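Local structure of oxalate--CoA ligase (Arabidopsis thaliana, 5IE2) at residues A[247-251]-A[252-256]. The protein belongs to the ANL superfamily of AMP-binding enzymes and binds adenosine-5'-triphosphate in a pocket. Residues are numbered along the deposited sequence; the frame is centred on the assembly and turned at random.
Sequences PDMKK and YNATW
Ala254 N donates to Met249 O over 2.9 Å, in the plane of that carbonyl, and this bond closes the Schellman motif that ends helix 242-251. Its companion, Asn253 N to Lys250 O at 3.1 Å, reaches the carbonyl from above its plane, 64° out. Asn253 sits at C-prime with phi at 60°, a left-handed conformation that asparagine tolerates better than most residues other than glycine. One residue earlier, Tyr252 N still makes the i to i-4 bond of the helix to Asp248 O, 3.0 Å long. The same carbonyl oxygen lies in the plane of the tyrosine ring, at its edge. Lys251, with CG anti to its backbone N (chi1 175°) and the chain extended beyond, runs alongside Tyr252; its CG stands over one ring face in a CH-pi contact, 4.0 Å from the centroid. The lysine methylenes follow the ring, CD lying 3.6 Å from Tyr252 CE2. Tyr252 OH bonds to Gly27 N and Asp248 OD1 to Ser26 OG, tying the helix end to the loop after strand 21-25. Past the turn, the chain leads into strand 256-259. The CB of Ala254, a small methyl, is directed toward the helix, where unbranched, apolar Met249 bends to place SD 3.5 Å from Ala254 CB.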
loop_
_atom_site.group_PDB
_atom_site.type_symbol
_atom_site.label_atom_id
_atom_site.label_comp_id
_atom_site.label_asym_id
_atom_site.label_seq_id
_atom_site.Cartn_x
_atom_site.Cartn_y
_atom_site.Cartn_z
ATOM N N PRO A 247 21.800 -4.686 1.887
ATOM C CA PRO A 247 22.495 -5.011 3.155
ATOM C C PRO A 247 21.557 -5.347 4.323
ATOM O O PRO A 247 21.862 -6.269 5.103
ATOM C CB PRO A 247 23.299 -3.750 3.431
ATOM C CG PRO A 247 23.683 -3.287 2.039
ATOM C CD PRO A 247 22.429 -3.520 1.218
ATOM N N ASP A 248 20.448 -4.613 4.440
ATOM C CA ASP A 248 19.444 -4.925 5.467
ATOM C C ASP A 248 18.758 -6.264 5.220
ATOM O O ASP A 248 18.521 -7.019 6.173
ATOM C CB ASP A 248 18.391 -3.822 5.560
ATOM C CG ASP A 248 18.883 -2.581 6.333
ATOM O OD1 ASP A 248 19.947 -2.674 7.002
ATOM O OD2 ASP A 248 18.206 -1.525 6.263
ATOM N N MET A 249 18.419 -6.543 3.962
ATOM C CA MET A 249 17.749 -7.806 3.637
ATOM C C MET A 249 18.662 -8.972 4.013
ATOM O O MET A 249 18.185 -10.008 4.482
ATOM C CB MET A 249 17.398 -7.891 2.148
ATOM C CG MET A 249 16.319 -6.888 1.690
ATOM S SD MET A 249 14.611 -7.453 2.099
ATOM C CE MET A 249 14.392 -8.785 0.862
ATOM N N LYS A 250 19.976 -8.828 3.743
ATOM C CA LYS A 250 20.881 -9.926 4.110
ATOM C C LYS A 250 21.046 -10.052 5.604
ATOM O O LYS A 250 20.894 -11.148 6.169
ATOM C CB LYS A 250 22.281 -9.742 3.474
ATOM C CG LYS A 250 22.275 -9.872 2.006
ATOM C CD LYS A 250 23.726 -9.541 1.538
ATOM C CE LYS A 250 23.734 -8.889 0.202
ATOM N NZ LYS A 250 25.143 -8.919 -0.337
ATOM N N LYS A 251 21.362 -8.927 6.251
ATOM C CA LYS A 251 21.739 -8.965 7.644
ATOM C C LYS A 251 20.602 -9.494 8.524
ATOM O O LYS A 251 20.827 -10.151 9.511
ATOM C CB LYS A 251 22.109 -7.560 8.117
ATOM C CG LYS A 251 22.415 -7.448 9.602
ATOM C CD LYS A 251 22.928 -6.027 9.911
ATOM C CE LYS A 251 23.111 -5.853 11.441
ATOM N NZ LYS A 251 23.551 -4.467 11.851
ATOM N N TYR A 252 19.364 -9.161 8.146
ATOM C CA TYR A 252 18.230 -9.579 8.947
ATOM C C TYR A 252 17.476 -10.751 8.330
ATOM O O TYR A 252 16.320 -10.981 8.693
ATOM C CB TYR A 252 17.303 -8.366 9.197
ATOM C CG TYR A 252 18.022 -7.320 10.055
ATOM C CD1 TYR A 252 18.081 -7.465 11.459
ATOM C CD2 TYR A 252 18.697 -6.258 9.464
ATOM C CE1 TYR A 252 18.743 -6.515 12.260
ATOM C CE2 TYR A 252 19.405 -5.305 10.248
ATOM C CZ TYR A 252 19.470 -5.474 11.627
ATOM O OH TYR A 252 20.179 -4.538 12.404
ATOM N N ASN A 253 18.151 -11.525 7.488
ATOM C CA ASN A 253 17.668 -12.868 7.069
ATOM C C ASN A 253 16.319 -12.804 6.357
ATOM O O ASN A 253 15.464 -13.656 6.573
ATOM C CB ASN A 253 17.536 -13.813 8.262
ATOM C CG ASN A 253 18.839 -13.900 9.053
ATOM O OD1 ASN A 253 19.893 -13.934 8.467
ATOM N ND2 ASN A 253 18.750 -13.905 10.370
ATOM N N ALA A 254 16.145 -11.794 5.543
ATOM C CA ALA A 254 14.851 -11.620 4.835
ATOM C C ALA A 254 14.551 -12.786 3.907
ATOM O O ALA A 254 15.458 -13.404 3.321
ATOM C CB ALA A 254 14.841 -10.349 4.016
ATOM N N THR A 255 13.248 -13.069 3.782
ATOM C CA THR A 255 12.774 -14.153 2.940
ATOM C C THR A 255 11.834 -13.633 1.856
ATOM O O THR A 255 11.432 -14.411 0.978
ATOM C CB THR A 255 12.012 -15.222 3.750
ATOM O OG1 THR A 255 10.927 -14.595 4.439
ATOM C CG2 THR A 255 12.952 -15.914 4.796
ATOM N N TRP A 256 11.440 -12.362 1.957
ATOM C CA TRP A 256 10.557 -11.789 0.911
ATOM C C TRP A 256 10.573 -10.270 1.062
ATOM O O TRP A 256 11.037 -9.753 2.108
ATOM C CB TRP A 256 9.109 -12.352 1.082
ATOM C CG TRP A 256 8.433 -11.886 2.324
ATOM C CD1 TRP A 256 8.740 -12.262 3.622
ATOM C CD2 TRP A 256 7.352 -10.941 2.419
ATOM N NE1 TRP A 256 7.893 -11.623 4.505
ATOM C CE2 TRP A 256 7.001 -10.844 3.797
ATOM C CE3 TRP A 256 6.590 -10.229 1.456
ATOM C CZ2 TRP A 256 5.924 -10.024 4.262
ATOM C CZ3 TRP A 256 5.501 -9.413 1.907
ATOM C CH2 TRP A 256 5.205 -9.294 3.306
#